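Local structure of Lic12234 (Leptospira interrogans, 4TZH) at residues R159-W164 and I185-S190; I114-N119 and S137-S142; I148-G153 and R177-N182. The protein is of unknown function but, as a leucine-rich repeat protein of a pathogen, probably binds other macromolecules and may contribute to virulence. All coordinates share one frame; numbering follows the deposited sequence. Where two conformers were deposited one is given.

Interaction 1 of 3, residues R159-W164 and I185-S190; sequences RILNLW and ITIEIS. With ZN (zinc ion), chain K.
Glu188 OE1 is gripped twice, by a zinc ion 2.0 Å away and by the indole N-H of Trp164, whose NE1 lies 2.9 Å from OE1. The other carboxylate oxygen, OE2, approaches the same zinc less closely, at 2.7 Å. The indole bond is bent, with an N-H...O angle of 131°, because OE1 lies 27° out of the plane of the ring; the donor meets OE1 from above the carboxylate plane. The glutamate chain folds back at its second torsion (chi2 -65°), which keeps the carboxylate alongside the indole, and its CB lies over one face of the five-membered ring, 3.8 Å from the centroid, in a CH-pi contact. Asn162 ND2 sits above the same ring face. The amide of Asn162 is fixed from its other end: OD1 accepts the backbone N-H of Trp164, closing an Asx turn.

Beneath these side chains runs a regular parallel pairing. Thr186 N bonds to Arg159 O, Leu161 N to Thr186 O, Glu188 N to Leu161 O, and Leu163 N to Glu188 O, the last at 2.8 Å. A water extends the connection, donating a hydrogen bond to Leu163 O and accepting one from Ser190 N. On the face opposite Glu188, Leu161 CB packs against Ile185 CD1 and Ile187 CG1, while Leu163 CD1 lies side by side with Ile189 CG1 at 3.9 Å. Helix 173-179 supports this apolar side through Ile176, which touches both Ile187 and Ile189.

Strand 186-188, outermost in the sheet of the leucine-rich repeat solenoid within this chain, follows strand 160-162 through a beta-alpha-beta connection. The metal would be expected to draw charge from the carboxylate and weaken OE1 as an acceptor, while the indole probably helps to fix its rotation.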
loop_
_atom_site.group_PDB
_atom_site.type_symbol
_atom_site.label_atom_id
_atom_site.label_comp_id
_atom_site.label_asym_id
_atom_site.label_seq_id
_atom_site.Cartn_x
_atom_site.Cartn_y
_atom_site.Cartn_z
ATOM N N ARG A 159 14.584 6.722 -0.800
ATOM C CA ARG A 159 15.939 6.174 -0.834
ATOM C C ARG A 159 16.085 5.052 -1.834
ATOM O O ARG A 159 17.187 4.791 -2.318
ATOM C CB ARG A 159 16.391 5.763 0.577
ATOM C CG ARG A 159 16.499 6.959 1.562
ATOM C CD ARG A 159 17.446 8.063 1.070
ATOM N NE ARG A 159 17.371 9.308 1.848
ATOM C CZ ARG A 159 16.954 10.485 1.382
ATOM N NH1 ARG A 159 16.540 10.603 0.126
ATOM N NH2 ARG A 159 16.934 11.549 2.171
ATOM N N ILE A 160 14.979 4.360 -2.139
ATOM C CA ILE A 160 14.966 3.284 -3.125
ATOM C C ILE A 160 13.768 3.436 -4.013
ATOM O O ILE A 160 12.627 3.486 -3.513
ATOM C CB ILE A 160 14.946 1.867 -2.498
ATOM C CG1 ILE A 160 16.170 1.636 -1.579
ATOM C CG2 ILE A 160 14.898 0.807 -3.606
ATOM C CD1 ILE A 160 16.208 0.210 -0.997
ATOM N N LEU A 161 14.015 3.473 -5.336
ATOM C CA LEU A 161 12.938 3.451 -6.315
ATOM C C LEU A 161 13.176 2.206 -7.181
ATOM O O LEU A 161 14.185 2.178 -7.905
ATOM C CB LEU A 161 12.923 4.721 -7.183
ATOM C CG LEU A 161 11.911 4.744 -8.313
ATOM C CD1 LEU A 161 10.474 4.655 -7.782
ATOM C CD2 LEU A 161 12.068 6.027 -9.154
ATOM N N ASN A 162 12.318 1.179 -7.089
ATOM C CA ASN A 162 12.568 -0.055 -7.834
ATOM C C ASN A 162 11.616 -0.164 -9.008
ATOM O O ASN A 162 10.401 -0.291 -8.815
ATOM C CB ASN A 162 12.449 -1.237 -6.882
ATOM C CG ASN A 162 13.005 -2.474 -7.529
ATOM O OD1 ASN A 162 12.770 -2.724 -8.703
ATOM N ND2 ASN A 162 13.875 -3.193 -6.782
ATOM N N LEU A 163 12.178 -0.100 -10.205
ATOM C CA LEU A 163 11.416 -0.152 -11.461
ATOM C C LEU A 163 11.783 -1.390 -12.263
ATOM O O LEU A 163 11.498 -1.436 -13.457
ATOM C CB LEU A 163 11.669 1.117 -12.332
ATOM C CG LEU A 163 11.356 2.438 -11.603
ATOM C CD1 LEU A 163 11.751 3.636 -12.467
ATOM C CD2 LEU A 163 9.885 2.534 -11.259
ATOM N N TRP A 164 12.402 -2.409 -11.627
ATOM C CA TRP A 164 12.781 -3.602 -12.385
ATOM C C TRP A 164 11.612 -4.206 -13.149
ATOM O O TRP A 164 10.467 -4.153 -12.703
ATOM C CB TRP A 164 13.305 -4.690 -11.452
ATOM C CG TRP A 164 14.690 -4.437 -10.890
ATOM C CD1 TRP A 164 15.704 -3.718 -11.456
ATOM C CD2 TRP A 164 15.217 -4.994 -9.686
ATOM N NE1 TRP A 164 16.837 -3.777 -10.651
ATOM C CE2 TRP A 164 16.551 -4.533 -9.550
ATOM C CE3 TRP A 164 14.680 -5.796 -8.680
ATOM C CZ2 TRP A 164 17.359 -4.891 -8.464
ATOM C CZ3 TRP A 164 15.480 -6.154 -7.602
ATOM C CH2 TRP A 164 16.792 -5.682 -7.490
ATOM N N ILE A 185 19.660 8.554 -3.268
ATOM C CA ILE A 185 18.692 7.549 -3.721
ATOM C C ILE A 185 19.414 6.539 -4.594
ATOM O O ILE A 185 20.374 6.893 -5.291
ATOM C CB ILE A 185 17.523 8.220 -4.528
ATOM C CG1 ILE A 185 16.379 7.223 -4.831
ATOM C CG2 ILE A 185 18.004 8.939 -5.805
ATOM C CD1 ILE A 185 15.089 7.903 -5.411
ATOM N N THR A 186 18.942 5.310 -4.579
ATOM C CA THR A 186 19.355 4.330 -5.568
ATOM C C THR A 186 18.113 4.015 -6.419
ATOM O O THR A 186 17.020 3.784 -5.878
ATOM C CB THR A 186 20.058 3.099 -4.981
ATOM O OG1 THR A 186 20.434 2.284 -6.092
ATOM C CG2 THR A 186 19.191 2.312 -4.024
ATOM N N ILE A 187 18.288 4.040 -7.721
ATOM C CA ILE A 187 17.223 3.789 -8.668
ATOM C C ILE A 187 17.554 2.501 -9.389
ATOM O O ILE A 187 18.652 2.366 -9.950
ATOM C CB ILE A 187 17.049 4.993 -9.622
ATOM C CG1 ILE A 187 16.638 6.246 -8.793
ATOM C CG2 ILE A 187 15.958 4.677 -10.657
ATOM C CD1 ILE A 187 16.714 7.571 -9.565
ATOM N N GLU A 188 16.596 1.571 -9.371
ATOM C CA GLU A 188 16.764 0.295 -10.039
ATOM C C GLU A 188 15.925 0.246 -11.298
ATOM O O GLU A 188 14.713 0.232 -11.235
ATOM C CB GLU A 188 16.394 -0.823 -9.060
ATOM C CG GLU A 188 17.476 -1.055 -7.994
ATOM C CD GLU A 188 18.799 -1.556 -8.553
ATOM O OE1 GLU A 188 18.854 -1.906 -9.752
ATOM O OE2 GLU A 188 19.785 -1.614 -7.772
ATOM N N ILE A 189 16.584 0.265 -12.454
ATOM C CA ILE A 189 15.898 0.187 -13.758
ATOM C C ILE A 189 16.554 -0.962 -14.534
ATOM O O ILE A 189 17.787 -0.973 -14.657
ATOM C CB ILE A 189 15.966 1.539 -14.525
ATOM C CG1 ILE A 189 15.273 2.685 -13.746
ATOM C CG2 ILE A 189 15.362 1.411 -15.950
ATOM C CD1 ILE A 189 15.620 4.127 -14.285
ATOM N N SER A 190 15.742 -1.925 -15.047
ATOM C CA SER A 190 16.215 -3.080 -15.852
ATOM C C SER A 190 16.646 -2.599 -17.244
ATOM O O SER A 190 16.530 -3.329 -18.230
ATOM C CB SER A 190 15.126 -4.147 -15.992
ATOM O OG SER A 190 14.945 -4.962 -14.845
HETATM ZN ZN ZN K . 20.738 -2.469 -10.121
HETATM O O HOH W 1 13.002 -1.534 -15.690
#

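Interaction 2 of 3, residues I114-N119 and S137-S142; sequences ILYLNN and SLSLSS
Backbone hydrogen bonds set the register between Ile114-Asn119 and Ser137-Ser142, two successive strands and the turns that follow them. Leu115 N donates to Ser137 O, Ser139 N to Leu115 O and Leu117 N to Ser139 O, the last at 2.8 Å. Beyond the strands the pairing resumes where Asn119 N reaches Ser141 O at 3.0 Å, so the chains stay side by side into the turn.

Apolar packing occupies the face that carries Leu115 and Leu138. With CG anti to the backbone N in both residues (chi1 177° and 176°), they point the same way, and Leu115 CD2 meets Leu138 CD1 at 3.8 Å. Two residues on, Leu117 and Leu140 again lie side by side, but with CG anti to the carbonyl carbon, and CD1 of Leu117 is 3.7 Å from CD2 of Leu140. Leu152, from the following loop, touches Leu138 from inside the solenoid.

On the other face of the strands, Tyr116 brings CD1 to within 3.6 Å of Ser139 CB, and a water that donates to Leu115 O and bonds to Ser137 OG lies over the centre of the tyrosine ring. In the turns beyond, Asn118 ND2 is 2.8 Å from Ser141 OG; its OD1, in plane at the Tyr116 ring edge, is 3.2 Å from Ser139 OG. A second water links Asn119 OD1, Ser141 OG and Ser142 OG; Ser142 OG also bonds to Asp165.

Inward leucines are characteristic of the leucine-rich repeat; the outward strand positions vary, here holding isoleucine, tyrosine and two serines. Water extends the hydrogen bonding there, whereas leucine branches seal the inner face.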
loop_
_atom_site.group_PDB
_atom_site.type_symbol
_atom_site.label_atom_id
_atom_site.label_comp_id
_atom_site.label_asym_id
_atom_site.label_seq_id
_atom_site.Cartn_x
_atom_site.Cartn_y
_atom_site.Cartn_z
ATOM N N ILE A 114 6.800 2.839 3.429
ATOM C CA ILE A 114 7.178 1.745 2.532
ATOM C C ILE A 114 5.954 1.325 1.767
ATOM O O ILE A 114 4.907 1.047 2.366
ATOM C CB ILE A 114 7.743 0.565 3.374
ATOM C CG1 ILE A 114 9.050 1.013 4.117
ATOM C CG2 ILE A 114 8.047 -0.622 2.447
ATOM C CD1 ILE A 114 9.619 0.136 5.185
ATOM N N LEU A 115 6.048 1.354 0.421
ATOM C CA LEU A 115 4.921 1.021 -0.440
ATOM C C LEU A 115 5.374 -0.026 -1.456
ATOM O O LEU A 115 6.254 0.278 -2.267
ATOM C CB LEU A 115 4.408 2.285 -1.132
ATOM C CG LEU A 115 3.276 2.124 -2.127
ATOM C CD1 LEU A 115 2.085 1.340 -1.545
ATOM C CD2 LEU A 115 2.789 3.465 -2.613
ATOM N N TYR A 116 4.812 -1.219 -1.379
ATOM C CA TYR A 116 5.167 -2.284 -2.315
ATOM C C TYR A 116 4.038 -2.492 -3.292
ATOM O O TYR A 116 2.911 -2.825 -2.889
ATOM C CB TYR A 116 5.379 -3.602 -1.560
ATOM C CG TYR A 116 6.746 -3.760 -0.956
ATOM C CD1 TYR A 116 7.828 -4.178 -1.730
ATOM C CD2 TYR A 116 6.965 -3.499 0.386
ATOM C CE1 TYR A 116 9.100 -4.332 -1.171
ATOM C CE2 TYR A 116 8.224 -3.705 0.965
ATOM C CZ TYR A 116 9.288 -4.069 0.172
ATOM O OH TYR A 116 10.513 -4.287 0.757
ATOM N N LEU A 117 4.312 -2.269 -4.561
ATOM C CA LEU A 117 3.313 -2.379 -5.626
ATOM C C LEU A 117 3.794 -3.370 -6.669
ATOM O O LEU A 117 3.202 -3.375 -7.769
ATOM C CB LEU A 117 3.051 -1.010 -6.256
ATOM C CG LEU A 117 2.237 -0.062 -5.395
ATOM C CD1 LEU A 117 2.412 1.369 -5.845
ATOM C CD2 LEU A 117 0.727 -0.448 -5.438
ATOM N N ASN A 118 4.770 -4.223 -6.333
ATOM C CA ASN A 118 5.311 -5.196 -7.301
ATOM C C ASN A 118 4.194 -6.071 -7.855
ATOM O O ASN A 118 3.240 -6.374 -7.148
ATOM C CB ASN A 118 6.302 -6.149 -6.644
ATOM C CG ASN A 118 7.240 -5.519 -5.656
ATOM O OD1 ASN A 118 6.822 -4.816 -4.716
ATOM N ND2 ASN A 118 8.502 -5.922 -5.752
ATOM N N ASN A 119 4.357 -6.550 -9.093
ATOM C CA ASN A 119 3.408 -7.496 -9.669
ATOM C C ASN A 119 1.973 -7.025 -9.676
ATOM O O ASN A 119 1.070 -7.700 -9.151
ATOM C CB ASN A 119 3.546 -8.870 -8.969
ATOM C CG ASN A 119 4.931 -9.441 -9.060
ATOM O OD1 ASN A 119 5.671 -9.486 -8.080
ATOM N ND2 ASN A 119 5.318 -9.847 -10.247
ATOM N N SER A 137 10.747 3.976 0.568
ATOM C CA SER A 137 10.960 2.908 -0.399
ATOM C C SER A 137 9.699 2.723 -1.234
ATOM O O SER A 137 8.598 2.616 -0.680
ATOM C CB SER A 137 11.282 1.609 0.343
ATOM O OG SER A 137 11.507 0.582 -0.613
ATOM N N LEU A 138 9.864 2.727 -2.563
ATOM C CA LEU A 138 8.746 2.556 -3.484
ATOM C C LEU A 138 9.132 1.460 -4.459
ATOM O O LEU A 138 10.086 1.657 -5.227
ATOM C CB LEU A 138 8.426 3.855 -4.204
ATOM C CG LEU A 138 7.339 3.832 -5.269
ATOM C CD1 LEU A 138 6.005 3.292 -4.716
ATOM C CD2 LEU A 138 7.135 5.222 -5.867
ATOM N N SER A 139 8.395 0.340 -4.442
ATOM C CA SER A 139 8.708 -0.780 -5.301
ATOM C C SER A 139 7.632 -0.966 -6.331
ATOM O O SER A 139 6.465 -1.138 -5.957
ATOM C CB SER A 139 8.878 -2.019 -4.456
ATOM O OG SER A 139 9.435 -3.002 -5.303
ATOM N N LEU A 140 7.999 -0.860 -7.597
ATOM C CA LEU A 140 7.072 -0.941 -8.733
ATOM C C LEU A 140 7.549 -2.020 -9.701
ATOM O O LEU A 140 7.185 -1.961 -10.881
ATOM C CB LEU A 140 7.030 0.429 -9.459
ATOM C CG LEU A 140 6.347 1.531 -8.645
ATOM C CD1 LEU A 140 6.767 2.897 -9.130
ATOM C CD2 LEU A 140 4.824 1.359 -8.676
ATOM N N SER A 141 8.304 -3.003 -9.224
ATOM C CA SER A 141 8.809 -3.977 -10.171
ATOM C C SER A 141 7.701 -4.804 -10.772
ATOM O O SER A 141 6.648 -4.991 -10.150
ATOM C CB SER A 141 9.852 -4.884 -9.544
ATOM O OG SER A 141 9.338 -5.530 -8.391
ATOM N N SER A 142 7.913 -5.282 -12.002
ATOM C CA SER A 142 6.910 -6.104 -12.672
ATOM C C SER A 142 5.546 -5.468 -12.746
ATOM O O SER A 142 4.555 -6.028 -12.281
ATOM C CB SER A 142 6.835 -7.490 -12.038
ATOM O OG SER A 142 8.094 -8.136 -12.123
HETATM O O HOH W 2 9.070 -0.809 -1.182
HETATM O O HOH W 3 8.485 -8.204 -9.025
#

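Interaction 3 of 3, residues I148-G153 and R177-N182; sequences IPDELG and RKLFRN
Leu179 and Phe180 both set CG anti to their own carbonyl carbon (chi1 -59° and -55°), which carries the two neighbouring side chains across to the short 3-10 segment 150-153. Leu179 divides its branches: CD1 approaches Ile148 CG2 at 4.0 Å, and CD2 lies 3.7 Å from Asp150 OD1, with the aspartate and leucine side chains crossing at about a right angle. Leu179 also brings its backbone close, its O lying 3.6 Å from Gly153 CA. Having no side chain, Gly153 lets the end of helix 173-179 come this near.

Phe180 enters beside it. The CA of Gly153 lies over one face of the ring, while Leu152 O meets the ring obliquely, 3.4 Å from CE1. At the tip of the ring, CZ touches Leu152 CG at 4.0 Å, and the two side chains are inclined to each other. Leu161 of strand 160-162 touches both Leu152 and Phe180, so this pair belongs to the interior of the solenoid, and Ile185 and Ile187 extend the cover of the phenylalanine.

The 3-10 turn is held from within, Leu152 N bonding to Pro149 O and Gly153 N to Asp150 O. The contact therefore joins the loop between strands 137-139 and 160-162 to helix 173-179, which leads to the last strand, and it does so by van der Waals packing, part of it carbon against oxygen.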
loop_
_atom_site.group_PDB
_atom_site.type_symbol
_atom_site.label_atom_id
_atom_site.label_comp_id
_atom_site.label_asym_id
_atom_site.label_seq_id
_atom_site.Cartn_x
_atom_site.Cartn_y
_atom_site.Cartn_z
ATOM N N ILE A 148 6.373 7.865 -15.752
ATOM C CA ILE A 148 6.558 8.191 -14.352
ATOM C C ILE A 148 6.216 9.693 -14.207
ATOM O O ILE A 148 6.716 10.486 -15.004
ATOM C CB ILE A 148 7.995 7.807 -13.885
ATOM C CG1 ILE A 148 8.137 6.266 -13.642
ATOM C CG2 ILE A 148 8.479 8.634 -12.672
ATOM C CD1 ILE A 148 6.973 5.552 -12.880
ATOM N N PRO A 149 5.327 10.120 -13.278
ATOM C CA PRO A 149 5.027 11.567 -13.199
ATOM C C PRO A 149 6.182 12.357 -12.601
ATOM O O PRO A 149 6.886 11.842 -11.731
ATOM C CB PRO A 149 3.796 11.636 -12.309
ATOM C CG PRO A 149 3.932 10.433 -11.402
ATOM C CD PRO A 149 4.596 9.355 -12.243
ATOM N N ASP A 150 6.369 13.618 -13.058
ATOM C CA ASP A 150 7.424 14.492 -12.533
ATOM C C ASP A 150 7.284 14.709 -11.028
ATOM O O ASP A 150 8.294 14.901 -10.347
ATOM C CB ASP A 150 7.432 15.850 -13.250
ATOM C CG ASP A 150 7.792 15.800 -14.718
ATOM O OD1 ASP A 150 8.388 14.791 -15.152
ATOM O OD2 ASP A 150 7.511 16.784 -15.428
ATOM N N GLU A 151 6.037 14.620 -10.498
ATOM C CA GLU A 151 5.761 14.785 -9.073
ATOM C C GLU A 151 6.474 13.745 -8.211
ATOM O O GLU A 151 6.652 13.975 -7.022
ATOM C CB GLU A 151 4.250 14.787 -8.791
ATOM C CG GLU A 151 3.523 16.020 -9.320
ATOM C CD GLU A 151 3.072 15.966 -10.766
ATOM O OE1 GLU A 151 3.374 14.968 -11.461
ATOM O OE2 GLU A 151 2.397 16.927 -11.202
ATOM N N LEU A 152 6.952 12.632 -8.805
ATOM C CA LEU A 152 7.721 11.661 -8.027
ATOM C C LEU A 152 8.982 12.309 -7.449
ATOM O O LEU A 152 9.440 11.958 -6.365
ATOM C CB LEU A 152 8.057 10.433 -8.881
ATOM C CG LEU A 152 8.295 9.144 -8.108
ATOM C CD1 LEU A 152 7.018 8.626 -7.494
ATOM C CD2 LEU A 152 8.847 8.065 -9.010
ATOM N N GLY A 153 9.486 13.325 -8.148
ATOM C CA GLY A 153 10.655 14.066 -7.702
ATOM C C GLY A 153 10.436 14.851 -6.423
ATOM O O GLY A 153 11.401 15.321 -5.817
ATOM N N ARG A 177 16.430 9.807 -13.392
ATOM C CA ARG A 177 17.462 10.205 -12.444
ATOM C C ARG A 177 17.479 11.706 -12.250
ATOM O O ARG A 177 17.688 12.154 -11.122
ATOM C CB ARG A 177 18.839 9.669 -12.845
ATOM C CG ARG A 177 18.887 8.141 -12.845
ATOM C CD ARG A 177 20.271 7.619 -13.176
ATOM N NE ARG A 177 20.371 6.166 -12.969
ATOM C CZ ARG A 177 20.645 5.595 -11.801
ATOM N NH1 ARG A 177 20.853 6.341 -10.724
ATOM N NH2 ARG A 177 20.708 4.271 -11.700
ATOM N N LYS A 178 17.205 12.487 -13.331
ATOM C CA LYS A 178 17.150 13.946 -13.225
ATOM C C LYS A 178 16.078 14.424 -12.241
ATOM O O LYS A 178 16.275 15.460 -11.603
ATOM C CB LYS A 178 16.930 14.589 -14.600
ATOM C CG LYS A 178 18.213 15.057 -15.270
ATOM C CD LYS A 178 17.957 15.687 -16.641
ATOM C CE LYS A 178 18.310 17.163 -16.687
ATOM N NZ LYS A 178 17.853 17.812 -17.945
ATOM N N LEU A 179 14.971 13.654 -12.061
ATOM C CA LEU A 179 13.927 14.047 -11.108
ATOM C C LEU A 179 14.464 14.137 -9.677
ATOM O O LEU A 179 13.934 14.910 -8.869
ATOM C CB LEU A 179 12.729 13.075 -11.128
ATOM C CG LEU A 179 11.970 12.878 -12.441
ATOM C CD1 LEU A 179 10.916 11.808 -12.270
ATOM C CD2 LEU A 179 11.328 14.203 -12.926
ATOM N N PHE A 180 15.509 13.345 -9.371
ATOM C CA PHE A 180 16.127 13.247 -8.036
ATOM C C PHE A 180 17.593 13.675 -8.058
ATOM O O PHE A 180 18.398 13.140 -7.281
ATOM C CB PHE A 180 16.076 11.797 -7.568
ATOM C CG PHE A 180 14.705 11.180 -7.573
ATOM C CD1 PHE A 180 13.850 11.343 -6.493
ATOM C CD2 PHE A 180 14.280 10.414 -8.646
ATOM C CE1 PHE A 180 12.596 10.727 -6.481
ATOM C CE2 PHE A 180 13.018 9.832 -8.650
ATOM C CZ PHE A 180 12.187 9.983 -7.561
ATOM N N ARG A 181 17.934 14.612 -8.954
ATOM C CA ARG A 181 19.285 15.105 -9.219
ATOM C C ARG A 181 20.228 15.112 -8.006
ATOM O O ARG A 181 21.214 14.380 -8.028
ATOM C CB ARG A 181 19.249 16.495 -9.888
ATOM C CG ARG A 181 20.535 16.843 -10.635
ATOM C CD ARG A 181 20.450 18.195 -11.307
ATOM N NE ARG A 181 21.734 18.594 -11.885
ATOM C CZ ARG A 181 21.913 19.664 -12.654
ATOM N NH1 ARG A 181 20.888 20.454 -12.952
ATOM N NH2 ARG A 181 23.115 19.948 -13.134
ATOM N N ASN A 182 19.945 15.916 -6.970
ATOM C CA ASN A 182 20.852 16.040 -5.822
ATOM C C ASN A 182 20.724 14.942 -4.774
ATOM O O ASN A 182 21.726 14.527 -4.185
ATOM C CB ASN A 182 20.708 17.416 -5.157
ATOM C CG ASN A 182 20.880 18.591 -6.095
ATOM O OD1 ASN A 182 21.882 18.719 -6.812
ATOM N ND2 ASN A 182 19.903 19.486 -6.098
#

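How the interactions relate
Interactions 1 and 2 are neighbouring pairings in one parallel sheet, and strands 137-139 and 160-162 tie them together: Asn162 O is within 2.8 Å of Leu140 N, a probable hydrogen bond. Interaction 2 lies nearer the middle of the chain, where serine hydroxyls and water dress the outer face; interaction 1 lies at the sheet's edge, where an indole and a zinc-bound carboxylate do so. Interaction 3 leaves the sheet for the opposite wall and relies on packing alone. All three are partly buried, interaction 2 having the most buried residues and interaction 1 the most exposed ones, and all three share one leucine-rich interior.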